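Lysozyme inhibitor LprI-like N-terminal domain-containing protein (Burkholderia thailandensis, PDB 6AR7) is of unknown function but carries LprI-type lysozyme-inhibitor sequence regions, which would be consistent with a role in resisting lysozyme. Local coordinates at residues 86-91 and 187-192; 94-99 and 218-223; 37-40 and 46-49; 69-74 and 133-138. All coordinates share one frame; numbering follows the deposited sequence. Where two conformers were deposited one is given.

Interaction 1: 86-91 and 187-192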
loop_
_atom_site.group_PDB
_atom_site.type_symbol
_atom_site.label_atom_id
_atom_site.label_comp_id
_atom_site.label_asym_id
_atom_site.label_seq_id
_atom_site.Cartn_x
_atom_site.Cartn_y
_atom_site.Cartn_z
ATOM N N TRP A 86 4.201 -8.609 -0.372
ATOM C CA TRP A 86 3.076 -7.683 -0.310
ATOM C C TRP A 86 1.855 -8.360 0.299
ATOM O O TRP A 86 1.175 -7.798 1.172
ATOM C CB TRP A 86 2.761 -7.162 -1.703
ATOM C CG TRP A 86 1.718 -6.113 -1.697
ATOM C CD1 TRP A 86 1.873 -4.810 -1.313
ATOM C CD2 TRP A 86 0.347 -6.254 -2.099
ATOM N NE1 TRP A 86 0.688 -4.133 -1.458
ATOM C CE2 TRP A 86 -0.268 -4.993 -1.933
ATOM C CE3 TRP A 86 -0.419 -7.320 -2.587
ATOM C CZ2 TRP A 86 -1.606 -4.769 -2.234
ATOM C CZ3 TRP A 86 -1.766 -7.093 -2.890
ATOM C CH2 TRP A 86 -2.342 -5.829 -2.715
ATOM N N LEU A 87 1.560 -9.573 -0.164
ATOM C CA LEU A 87 0.403 -10.302 0.335
ATOM C C LEU A 87 0.519 -10.583 1.826
ATOM O O LEU A 87 -0.472 -10.472 2.559
ATOM C CB LEU A 87 0.238 -11.602 -0.447
ATOM C CG LEU A 87 -0.227 -11.378 -1.884
ATOM C CD1 LEU A 87 -0.114 -12.666 -2.689
ATOM C CD2 LEU A 87 -1.654 -10.861 -1.867
ATOM N N ALA A 88 1.709 -10.975 2.291
ATOM C CA ALA A 88 1.877 -11.235 3.718
ATOM C C ALA A 88 1.692 -9.964 4.533
ATOM O O ALA A 88 1.097 -9.993 5.618
ATOM C CB ALA A 88 3.246 -11.858 4.005
ATOM N N TRP A 89 2.210 -8.839 4.042
ATOM C CA TRP A 89 1.994 -7.580 4.746
ATOM C C TRP A 89 0.509 -7.237 4.801
ATOM O O TRP A 89 -0.022 -6.919 5.873
ATOM C CB TRP A 89 2.788 -6.452 4.085
ATOM C CG TRP A 89 2.311 -5.089 4.539
ATOM C CD1 TRP A 89 2.091 -4.686 5.823
ATOM C CD2 TRP A 89 2.003 -3.967 3.707
ATOM N NE1 TRP A 89 1.643 -3.393 5.839
ATOM C CE2 TRP A 89 1.573 -2.928 4.553
ATOM C CE3 TRP A 89 2.015 -3.751 2.318
ATOM C CZ2 TRP A 89 1.181 -1.676 4.066
ATOM C CZ3 TRP A 89 1.636 -2.508 1.831
ATOM C CH2 TRP A 89 1.225 -1.483 2.705
ATOM N N ARG A 90 -0.186 -7.324 3.654
ATOM C CA ARG A 90 -1.606 -6.980 3.620
ATOM C C ARG A 90 -2.399 -7.828 4.608
ATOM O O ARG A 90 -3.301 -7.320 5.279
ATOM C CB ARG A 90 -2.186 -7.136 2.203
ATOM C CG ARG A 90 -1.567 -6.210 1.120
ATOM C CD ARG A 90 -1.485 -4.771 1.582
ATOM N NE ARG A 90 -2.802 -4.227 1.923
ATOM C CZ ARG A 90 -2.978 -3.139 2.662
ATOM N NH1 ARG A 90 -1.915 -2.496 3.147
ATOM N NH2 ARG A 90 -4.209 -2.708 2.933
ATOM N N LYS A 91 -2.060 -9.115 4.736
ATOM C CA LYS A 91 -2.787 -9.983 5.662
ATOM C C LYS A 91 -2.687 -9.478 7.102
ATOM O O LYS A 91 -3.688 -9.437 7.821
ATOM C CB LYS A 91 -2.287 -11.428 5.559
ATOM N N GLN A 187 4.271 -4.029 10.767
ATOM C CA GLN A 187 5.377 -3.192 10.332
ATOM C C GLN A 187 6.558 -4.035 9.866
ATOM O O GLN A 187 7.241 -3.679 8.900
ATOM C CB GLN A 187 5.819 -2.279 11.470
ATOM C CG GLN A 187 6.911 -1.323 11.057
ATOM C CD GLN A 187 6.438 -0.337 10.010
ATOM O OE1 GLN A 187 5.238 -0.164 9.787
ATOM N NE2 GLN A 187 7.378 0.320 9.369
ATOM N N ARG A 188 6.827 -5.140 10.557
ATOM C CA ARG A 188 7.908 -6.025 10.135
ATOM C C ARG A 188 7.647 -6.565 8.733
ATOM O O ARG A 188 8.556 -6.626 7.902
ATOM C CB ARG A 188 8.073 -7.156 11.142
ATOM C CG ARG A 188 9.075 -8.211 10.756
ATOM C CD ARG A 188 9.256 -9.228 11.895
ATOM N NE ARG A 188 8.003 -9.900 12.252
ATOM C CZ ARG A 188 7.489 -9.923 13.482
ATOM N NH1 ARG A 188 8.126 -9.322 14.480
ATOM N NH2 ARG A 188 6.342 -10.551 13.717
ATOM N N GLU A 189 6.405 -6.947 8.436
ATOM C CA GLU A 189 6.182 -7.470 7.099
ATOM C C GLU A 189 6.134 -6.357 6.064
ATOM O O GLU A 189 6.533 -6.573 4.915
ATOM C CB GLU A 189 4.939 -8.347 7.068
ATOM C CG GLU A 189 5.282 -9.740 7.574
ATOM C CD GLU A 189 4.082 -10.498 8.040
ATOM O OE1 GLU A 189 4.137 -11.751 8.065
ATOM O OE2 GLU A 189 3.083 -9.834 8.381
ATOM N N TRP A 190 5.702 -5.158 6.452
ATOM C CA TRP A 190 5.826 -4.041 5.532
ATOM C C TRP A 190 7.292 -3.816 5.153
ATOM O O TRP A 190 7.612 -3.636 3.972
ATOM C CB TRP A 190 5.199 -2.769 6.127
ATOM C CG TRP A 190 5.442 -1.622 5.214
ATOM C CD1 TRP A 190 4.662 -1.232 4.175
ATOM C CD2 TRP A 190 6.596 -0.773 5.189
ATOM N NE1 TRP A 190 5.245 -0.183 3.512
ATOM C CE2 TRP A 190 6.428 0.124 4.120
ATOM C CE3 TRP A 190 7.744 -0.680 5.974
ATOM C CZ2 TRP A 190 7.373 1.105 3.811
ATOM C CZ3 TRP A 190 8.689 0.289 5.661
ATOM C CH2 TRP A 190 8.487 1.176 4.599
ATOM N N ALA A 191 8.200 -3.848 6.138
ATOM C CA ALA A 191 9.607 -3.569 5.857
ATOM C C ALA A 191 10.217 -4.641 4.968
ATOM O O ALA A 191 11.010 -4.331 4.075
ATOM C CB ALA A 191 10.406 -3.444 7.164
ATOM N N ALA A 192 9.842 -5.904 5.181
ATOM C CA ALA A 192 10.285 -6.967 4.285
ATOM C C ALA A 192 9.731 -6.759 2.872
ATOM O O ALA A 192 10.417 -7.046 1.885
ATOM C CB ALA A 192 9.870 -8.332 4.845
HETATM O O HOH W 1 1.074 -12.402 7.130
#
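Glu189 and Trp190 of segment 187-192 meet Ala88 and Trp89 of segment 86-91 across two nearly antiparallel helices, whose local axes, taken over these segments, approach to 8.2 Å at 161°. At Glu189 the backbones come closest, its CA lying 4.8 Å from CA of Trp89, and its CB rests on the Trp89 backbone, 3.8 Å from CA. With CG anti to its own carbonyl carbon (chi1 -82°) and the chain extended beyond, the carboxylate runs out beside Ala88. No direct bond forms there: Glu189 OE2 and Ala88 O, 3.4 Å apart, are both acceptors. A water joins the two residues instead, donating to Ala88 O at 2.8 Å and, over a longer distance, to Glu189 OE1. Asp92 OD2 also lies close to Glu189 OE2, so the paired negative charges may raise the proton affinity of one of them.

Trp190 follows with an edge-to-face stack. Its CD1 edge comes down on one face of the Trp89 indole, with CD1 3.5 Å from Trp89 CZ2 and the ring planes at 79°. Behind it, Trp190 CB sits over the five-membered ring of Trp89, 3.7 Å from that centroid, a CH-pi contact. Arg90 NH1 lies over the opposite Trp89 face, offset toward its rim, while Trp89 NE1 hydrogen-bonds Glu93 OE1; together these contacts hold the indole on both faces and at its nitrogen.

The pair thus joins helix 73-101 to helix 180-197. Helix 203-223 adds Arg213, which touches both tryptophans, and helix 155-174 packs Met164 against Trp190.

Interaction 2: 94-99 and 218-223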
loop_
_atom_site.group_PDB
_atom_site.type_symbol
_atom_site.label_atom_id
_atom_site.label_comp_id
_atom_site.label_asym_id
_atom_site.label_seq_id
_atom_site.Cartn_x
_atom_site.Cartn_y
_atom_site.Cartn_z
ATOM N N ALA A 94 -4.316 -5.807 7.863
ATOM C CA ALA A 94 -5.750 -5.805 8.158
ATOM C C ALA A 94 -6.009 -5.943 9.654
ATOM O O ALA A 94 -6.945 -5.337 10.186
ATOM C CB ALA A 94 -6.455 -6.919 7.381
ATOM N N HIS A 95 -5.191 -6.740 10.355
ATOM C CA HIS A 95 -5.340 -6.847 11.804
ATOM C C HIS A 95 -5.013 -5.525 12.479
ATOM O O HIS A 95 -5.630 -5.166 13.486
ATOM C CB HIS A 95 -4.421 -7.934 12.371
ATOM C CG HIS A 95 -4.617 -9.286 11.760
ATOM N ND1 HIS A 95 -5.842 -9.749 11.339
ATOM C CD2 HIS A 95 -3.734 -10.279 11.503
ATOM C CE1 HIS A 95 -5.707 -10.967 10.848
ATOM N NE2 HIS A 95 -4.437 -11.314 10.942
ATOM N N LEU A 96 -4.015 -4.806 11.961
ATOM C CA LEU A 96 -3.651 -3.517 12.539
ATOM C C LEU A 96 -4.744 -2.491 12.288
ATOM O O LEU A 96 -5.088 -1.705 13.179
ATOM C CB LEU A 96 -2.320 -3.034 11.954
ATOM C CG LEU A 96 -1.879 -1.603 12.308
ATOM C CD1 LEU A 96 -1.781 -1.417 13.823
ATOM C CD2 LEU A 96 -0.518 -1.282 11.627
ATOM N N VAL A 97 -5.313 -2.498 11.085
ATOM C CA VAL A 97 -6.407 -1.577 10.792
ATOM C C VAL A 97 -7.575 -1.820 11.748
ATOM O O VAL A 97 -8.173 -0.878 12.279
ATOM C CB VAL A 97 -6.819 -1.715 9.320
ATOM C CG1 VAL A 97 -8.133 -0.982 9.062
ATOM C CG2 VAL A 97 -5.722 -1.174 8.426
ATOM N N ARG A 98 -7.918 -3.085 11.983
ATOM C CA ARG A 98 -9.031 -3.364 12.887
ATOM C C ARG A 98 -8.715 -2.939 14.311
ATOM O O ARG A 98 -9.557 -2.330 14.982
ATOM C CB ARG A 98 -9.400 -4.842 12.859
ATOM C CG ARG A 98 -10.550 -5.160 13.819
ATOM C CD ARG A 98 -10.907 -6.627 13.825
ATOM N NE ARG A 98 -9.720 -7.475 13.802
ATOM C CZ ARG A 98 -9.301 -8.139 12.728
ATOM N NH1 ARG A 98 -9.976 -8.057 11.585
ATOM N NH2 ARG A 98 -8.206 -8.883 12.793
ATOM N N ALA A 99 -7.507 -3.241 14.789
ATOM C CA ALA A 99 -7.152 -2.868 16.152
ATOM C C ALA A 99 -7.222 -1.361 16.352
ATOM O O ALA A 99 -7.638 -0.894 17.414
ATOM C CB ALA A 99 -5.751 -3.379 16.485
ATOM N N LYS A 218 1.029 7.908 10.601
ATOM C CA LYS A 218 0.639 9.194 11.176
ATOM C C LYS A 218 -0.864 9.243 11.416
ATOM O O LYS A 218 -1.331 9.695 12.471
ATOM C CB LYS A 218 1.090 10.329 10.260
ATOM C CG LYS A 218 0.662 11.713 10.698
ATOM C CD LYS A 218 1.131 12.768 9.700
ATOM C CE LYS A 218 0.842 14.177 10.209
ATOM N NZ LYS A 218 0.070 14.982 9.218
ATOM N N ARG A 219 -1.637 8.803 10.429
ATOM C CA ARG A 219 -3.080 8.781 10.594
ATOM C C ARG A 219 -3.477 7.860 11.729
ATOM O O ARG A 219 -4.341 8.207 12.540
ATOM C CB ARG A 219 -3.765 8.354 9.292
ATOM C CG ARG A 219 -5.256 8.232 9.437
ATOM C CD ARG A 219 -5.951 8.048 8.064
ATOM N NE ARG A 219 -5.542 9.097 7.128
ATOM C CZ ARG A 219 -6.021 10.338 7.129
ATOM N NH1 ARG A 219 -6.946 10.698 8.011
ATOM N NH2 ARG A 219 -5.570 11.224 6.247
ATOM N N PHE A 220 -2.849 6.681 11.811
ATOM C CA PHE A 220 -3.123 5.783 12.925
ATOM C C PHE A 220 -2.867 6.481 14.248
ATOM O O PHE A 220 -3.656 6.364 15.192
ATOM C CB PHE A 220 -2.243 4.542 12.836
ATOM C CG PHE A 220 -2.714 3.527 11.866
ATOM C CD1 PHE A 220 -4.037 3.467 11.494
ATOM C CD2 PHE A 220 -1.821 2.623 11.318
ATOM C CE1 PHE A 220 -4.460 2.512 10.622
ATOM C CE2 PHE A 220 -2.242 1.665 10.426
ATOM C CZ PHE A 220 -3.563 1.613 10.073
ATOM N N SER A 221 -1.728 7.174 14.347
ATOM C CA SER A 221 -1.354 7.794 15.610
ATOM C C SER A 221 -2.356 8.860 16.018
ATOM O O SER A 221 -2.554 9.095 17.214
ATOM C CB SER A 221 0.048 8.400 15.519
ATOM O OG SER A 221 0.019 9.579 14.735
ATOM N N GLU A 222 -3.017 9.487 15.045
ATOM C CA GLU A 222 -4.039 10.490 15.320
ATOM C C GLU A 222 -5.414 9.880 15.522
ATOM O O GLU A 222 -6.351 10.589 15.908
ATOM C CB GLU A 222 -4.113 11.496 14.170
ATOM C CG GLU A 222 -2.838 12.286 13.947
ATOM C CD GLU A 222 -2.811 12.945 12.573
ATOM O OE1 GLU A 222 -3.568 12.494 11.681
ATOM O OE2 GLU A 222 -2.030 13.897 12.373
ATOM N N THR A 223 -5.551 8.583 15.298
ATOM C CA THR A 223 -6.840 7.920 15.335
ATOM C C THR A 223 -7.012 7.011 16.538
ATOM O O THR A 223 -8.061 7.048 17.183
ATOM C CB THR A 223 -7.036 7.105 14.046
ATOM O OG1 THR A 223 -6.975 7.977 12.906
ATOM C CG2 THR A 223 -8.373 6.392 14.066
#
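Phe220 has CG anti to its carbonyl carbon (chi1 -79°), which carries the phenyl ring out from helix 203-223 to meet Leu96 and Val97 of helix 73-101. Leu96 answers from the other helix with CG anti to its backbone nitrogen (chi1 172°); although its CB does not point at the partner, this torsion, together with chi2 of 57°, brings the CD2 branch to the ring. The resulting contact is apolar throughout. Leu96 CD2 lies 3.6 Å from Phe220 CE2, and Leu96 CG follows at 3.8 Å from the same ring carbon, an approach that is neither squarely over the face nor at the edge. Val97 reaches the far end of the ring with a single branch: its CG2 lies near the ring plane, 3.9 Å from Phe220 CZ, and the two side chains run roughly perpendicular to each other.

The ring therefore spans a wide interval between backbones, since the nearest CA atoms, those of Val97 and Phe220, are 8.3 Å apart. The 128 Å² of surface buried between the segments involves just these three residues. Other helices complete their surroundings: Leu171 of helix 155-174 and Met116 of helix 107-136 touch Phe220, while Leu183 and Ala186 of helix 180-197 touch Leu96. An aromatic side chain reaching between helices, with aliphatic branches packed against it and further helices closing round it, is characteristic of the hydrophobic core of an all-helical bundle, the fold of this chain.

Interaction 3: 37-40 and 46-49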
loop_
_atom_site.group_PDB
_atom_site.type_symbol
_atom_site.label_atom_id
_atom_site.label_comp_id
_atom_site.label_asym_id
_atom_site.label_seq_id
_atom_site.Cartn_x
_atom_site.Cartn_y
_atom_site.Cartn_z
ATOM N N ARG A 37 -28.402 7.515 -6.195
ATOM C CA ARG A 37 -29.507 7.725 -5.261
ATOM C C ARG A 37 -29.553 6.630 -4.204
ATOM O O ARG A 37 -29.830 6.881 -3.030
ATOM C CB ARG A 37 -30.816 7.752 -6.053
ATOM C CG ARG A 37 -31.827 8.796 -5.654
ATOM C CD ARG A 37 -32.887 8.961 -6.757
ATOM N NE ARG A 37 -33.548 7.706 -7.131
ATOM C CZ ARG A 37 -33.378 7.072 -8.290
ATOM N NH1 ARG A 37 -32.557 7.567 -9.214
ATOM N NH2 ARG A 37 -34.032 5.942 -8.530
ATOM N N ASP A 38 -29.291 5.393 -4.615
ATOM C CA ASP A 38 -29.394 4.264 -3.699
ATOM C C ASP A 38 -28.092 4.002 -2.955
ATOM O O ASP A 38 -27.977 2.981 -2.274
ATOM C CB ASP A 38 -29.866 3.003 -4.458
ATOM C CG ASP A 38 -28.855 2.521 -5.518
ATOM O OD1 ASP A 38 -27.954 3.300 -5.886
ATOM O OD2 ASP A 38 -28.993 1.385 -6.024
ATOM N N ARG A 39 -27.119 4.922 -3.037
ATOM C CA ARG A 39 -25.847 4.769 -2.338
ATOM C C ARG A 39 -25.511 5.983 -1.474
ATOM O O ARG A 39 -24.350 6.150 -1.091
ATOM C CB ARG A 39 -24.705 4.496 -3.331
ATOM C CG ARG A 39 -24.796 3.135 -4.048
ATOM C CD ARG A 39 -24.523 1.954 -3.109
ATOM N NE ARG A 39 -24.662 0.659 -3.786
ATOM C CZ ARG A 39 -23.680 0.067 -4.465
ATOM N NH1 ARG A 39 -22.488 0.656 -4.556
ATOM N NH2 ARG A 39 -23.885 -1.108 -5.060
ATOM N N SER A 40 -26.497 6.833 -1.167
ATOM C CA SER A 40 -26.227 8.067 -0.435
ATOM C C SER A 40 -25.930 7.822 1.040
ATOM O O SER A 40 -25.223 8.624 1.665
ATOM C CB SER A 40 -27.401 9.023 -0.594
ATOM O OG SER A 40 -28.576 8.430 -0.082
ATOM N N ILE A 46 -19.572 3.469 1.551
ATOM C CA ILE A 46 -18.546 2.484 1.865
ATOM C C ILE A 46 -18.633 1.314 0.900
ATOM O O ILE A 46 -17.610 0.749 0.485
ATOM C CB ILE A 46 -18.684 2.050 3.343
ATOM C CG1 ILE A 46 -18.274 3.217 4.251
ATOM C CG2 ILE A 46 -17.830 0.808 3.651
ATOM C CD1 ILE A 46 -18.494 2.975 5.730
ATOM N N GLN A 47 -19.856 0.944 0.512
ATOM C CA GLN A 47 -20.005 -0.127 -0.463
ATOM C C GLN A 47 -19.424 0.275 -1.816
ATOM O O GLN A 47 -18.809 -0.551 -2.495
ATOM C CB GLN A 47 -21.474 -0.527 -0.609
ATOM C CG GLN A 47 -21.651 -1.802 -1.419
ATOM C CD GLN A 47 -23.110 -2.143 -1.676
ATOM O OE1 GLN A 47 -24.013 -1.634 -1.010
ATOM N NE2 GLN A 47 -23.346 -3.010 -2.651
ATOM N N CYS A 48 -19.630 1.522 -2.244
ATOM C CA CYS A 48 -18.982 1.953 -3.483
ATOM C C CYS A 48 -17.469 1.792 -3.379
ATOM O O CYS A 48 -16.821 1.305 -4.315
ATOM C CB CYS A 48 -19.326 3.395 -3.803
ATOM S SG CYS A 48 -21.025 3.738 -4.319
HETATM N N MSE A 49 -16.895 2.164 -2.236
HETATM C CA MSE A 49 -15.450 2.099 -2.077
HETATM C C MSE A 49 -14.993 0.664 -2.031
HETATM O O MSE A 49 -13.955 0.332 -2.600
HETATM C CB MSE A 49 -15.016 2.854 -0.810
HETATM C CG MSE A 49 -15.481 4.286 -0.852
HETATM SE SE MSE A 49 -15.366 5.206 0.921
HETATM C CE MSE A 49 -13.436 5.107 0.904
#
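Arg39 lays its guanidinium against the side-chain amide of Gln47 and brings one of its terminal nitrogens to the sulfur of Cys48. The two flat groups are stacked, their planes 23° apart, with Gln47 CD 3.5 Å above the centre of the guanidinium plane. This is face-to-face packing without a hydrogen bond: the closest atoms, Arg39 NH2 and Gln47 NE2, are 3.1 Å apart and both are donors. Cys48 approaches differently, at the guanidinium edge, its SG 3.4 Å from Arg39 NH1. The same sulfur lies 3.8 Å from Arg39 CG, so the arginine chain curls round it; the bend at chi2 (-70°) brings the guanidinium against Gln47 while CB, CG and NH1 stay near the sulfur.

Glu51, one turn further along that helix, probably accounts for how the two donors can sit together. Its OE2 forms a salt bridge with Arg39 NH2 and accepts a weak hydrogen bond from Gln47 NE2, providing a shared acceptor that probably offsets their mutual repulsion. Beyond the side chains, Arg39 O accepts a hydrogen bond from Gln45 NE2, fixing the loop backbone to helix 42-70. Cys48 is in turn bonded to Cys33 in a disulfide. The local motif is a disulfide-braced helical hairpin: helix 25-34 and helix 42-70 are cross-linked by Cys33-Cys48, while the Arg39 side chain packs on both cysteines, and its salt bridge to Glu51 ties the connecting loop to the second helix.

Interaction 4: 69-74 and 133-138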
loop_
_atom_site.group_PDB
_atom_site.type_symbol
_atom_site.label_atom_id
_atom_site.label_comp_id
_atom_site.label_asym_id
_atom_site.label_seq_id
_atom_site.Cartn_x
_atom_site.Cartn_y
_atom_site.Cartn_z
ATOM N N LYS A 69 4.732 -12.711 -17.177
ATOM C CA LYS A 69 4.887 -13.249 -18.523
ATOM C C LYS A 69 5.863 -12.433 -19.362
ATOM O O LYS A 69 6.455 -12.976 -20.295
ATOM C CB LYS A 69 3.528 -13.351 -19.224
ATOM N N THR A 70 6.027 -11.133 -19.088
ATOM C CA THR A 70 6.863 -10.308 -19.952
ATOM C C THR A 70 8.210 -9.912 -19.367
ATOM O O THR A 70 9.101 -9.533 -20.130
ATOM C CB THR A 70 6.117 -9.025 -20.354
ATOM O OG1 THR A 70 5.898 -8.199 -19.203
ATOM C CG2 THR A 70 4.787 -9.372 -21.010
ATOM N N ALA A 71 8.402 -10.024 -18.058
ATOM C CA ALA A 71 9.627 -9.483 -17.504
ATOM C C ALA A 71 10.802 -10.411 -17.777
ATOM O O ALA A 71 10.625 -11.625 -17.901
ATOM C CB ALA A 71 9.496 -9.282 -16.002
ATOM N N PRO A 72 12.015 -9.860 -17.850
ATOM C CA PRO A 72 13.205 -10.716 -17.879
ATOM C C PRO A 72 13.306 -11.497 -16.577
ATOM O O PRO A 72 12.730 -11.125 -15.555
ATOM C CB PRO A 72 14.360 -9.719 -18.032
ATOM C CG PRO A 72 13.811 -8.420 -17.522
ATOM C CD PRO A 72 12.359 -8.430 -17.897
ATOM N N ALA A 73 14.085 -12.577 -16.623
ATOM C CA ALA A 73 14.068 -13.581 -15.559
ATOM C C ALA A 73 14.420 -12.998 -14.193
ATOM O O ALA A 73 13.777 -13.331 -13.194
ATOM C CB ALA A 73 15.022 -14.725 -15.905
ATOM N N ASP A 74 15.453 -12.152 -14.123
ATOM C CA ASP A 74 15.860 -11.583 -12.837
ATOM C C ASP A 74 14.750 -10.723 -12.241
ATOM O O ASP A 74 14.377 -10.893 -11.078
ATOM C CB ASP A 74 17.147 -10.773 -13.016
ATOM C CG ASP A 74 17.059 -9.769 -14.165
ATOM O OD1 ASP A 74 17.316 -8.566 -13.948
ATOM O OD2 ASP A 74 16.722 -10.184 -15.292
ATOM N N ASP A 133 4.344 -2.323 -18.015
ATOM C CA ASP A 133 4.390 -1.498 -19.221
ATOM C C ASP A 133 5.825 -1.207 -19.622
ATOM O O ASP A 133 6.163 -1.215 -20.811
ATOM C CB ASP A 133 3.632 -0.188 -19.008
ATOM C CG ASP A 133 2.135 -0.392 -18.897
ATOM O OD1 ASP A 133 1.676 -1.533 -19.103
ATOM O OD2 ASP A 133 1.419 0.583 -18.583
ATOM N N ARG A 134 6.689 -0.963 -18.645
ATOM C CA ARG A 134 8.080 -0.653 -18.955
ATOM C C ARG A 134 8.815 -1.876 -19.493
ATOM O O ARG A 134 9.630 -1.761 -20.417
ATOM C CB ARG A 134 8.775 -0.101 -17.715
ATOM C CG ARG A 134 10.112 0.569 -17.987
ATOM C CD ARG A 134 10.402 1.649 -16.954
ATOM N NE ARG A 134 9.324 1.798 -15.975
ATOM C CZ ARG A 134 9.299 1.194 -14.787
ATOM N NH1 ARG A 134 8.276 1.386 -13.960
ATOM N NH2 ARG A 134 10.290 0.383 -14.434
ATOM N N TYR A 135 8.523 -3.064 -18.954
ATOM C CA TYR A 135 9.141 -4.284 -19.476
ATOM C C TYR A 135 8.602 -4.677 -20.847
ATOM O O TYR A 135 9.267 -5.431 -21.565
ATOM C CB TYR A 135 8.923 -5.461 -18.516
ATOM C CG TYR A 135 9.555 -5.309 -17.152
ATOM C CD1 TYR A 135 10.710 -4.552 -16.968
ATOM C CD2 TYR A 135 8.984 -5.907 -16.042
ATOM C CE1 TYR A 135 11.290 -4.417 -15.712
ATOM C CE2 TYR A 135 9.546 -5.776 -14.787
ATOM C CZ TYR A 135 10.700 -5.030 -14.621
ATOM O OH TYR A 135 11.245 -4.902 -13.359
ATOM N N ALA A 136 7.421 -4.191 -21.230
ATOM C CA ALA A 136 6.785 -4.642 -22.462
ATOM C C ALA A 136 7.367 -4.000 -23.712
ATOM O O ALA A 136 7.228 -4.567 -24.802
ATOM C CB ALA A 136 5.283 -4.371 -22.409
ATOM N N GLN A 137 7.976 -2.832 -23.592
ATOM C CA GLN A 137 8.504 -2.104 -24.736
ATOM C C GLN A 137 9.944 -2.511 -25.031
ATOM O O GLN A 137 10.625 -3.139 -24.207
ATOM C CB GLN A 137 8.373 -0.609 -24.468
ATOM C CG GLN A 137 9.011 -0.167 -23.179
ATOM C CD GLN A 137 8.708 1.273 -22.874
ATOM O OE1 GLN A 137 7.617 1.762 -23.168
ATOM N NE2 GLN A 137 9.668 1.967 -22.279
ATOM N N PRO A 138 10.446 -2.187 -26.228
ATOM C CA PRO A 138 11.843 -2.507 -26.547
ATOM C C PRO A 138 12.816 -1.797 -25.616
ATOM O O PRO A 138 12.646 -0.622 -25.281
ATOM C CB PRO A 138 11.995 -2.021 -27.992
ATOM C CG PRO A 138 10.619 -2.055 -28.548
ATOM C CD PRO A 138 9.720 -1.681 -27.408
#
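Tyr135 swings its ring from the end of helix 107-136 into the turn between helix 42-70 and helix 73-101, where it meets Ala71 and Pro72. Its first torsion (chi1 -63°) places CG anti to the carbonyl carbon, and the bond from CA to CB already heads for the other segment. Ala71 makes the tightest approach, its CB 3.4 Å from Tyr135 CD2 and 3.7 Å from CE2, reaching that side of the ring obliquely. Pro72 lies over one face: its CD stands 4.2 Å above the ring plane, displaced toward the rim.

Thr70 packs at the root of the tyrosine, with OG1 4.1 Å from Tyr135 CB. A chi1 of 66° sets this hydroxyl between its own backbone N and carbonyl carbon, and its hydrogen bond is made to Arg66 O, within its own helix. The tyrosine hydroxyl likewise looks beyond the turn, pairing with Trp79 NE1 on helix 73-101, so that the ring is secured at its outer end.

Ala71 is the first residue to leave helical geometry and Pro72 occupies the N-cap position of the next helix: a short non-helical link, Ala71-Pro72, between two consecutive helices of the bundle, with a tyrosine from helix 107-136 packed against it.

Overall arrangement
Helix 73-101 is common to three of the four contacts: interaction 4 lies at its start, interaction 1 near its middle and interaction 2 toward its end. Interactions 1 and 2, with centres 15 Å apart, dock it against the consecutive helices 180-197 and 203-223. Interactions 2 and 4 lie on opposite sides of the chain's centre, about 36 Å apart between centres. Interaction 3 closes first along the chain and stands apart, about 30 Å between centres from interaction 1, but shares helix 42-70 with interaction 4. Interactions 1, 2 and 4 interleave in sequence, and through them helix 73-101 and its preceding turn meet helices 107-136, 180-197 and 203-223.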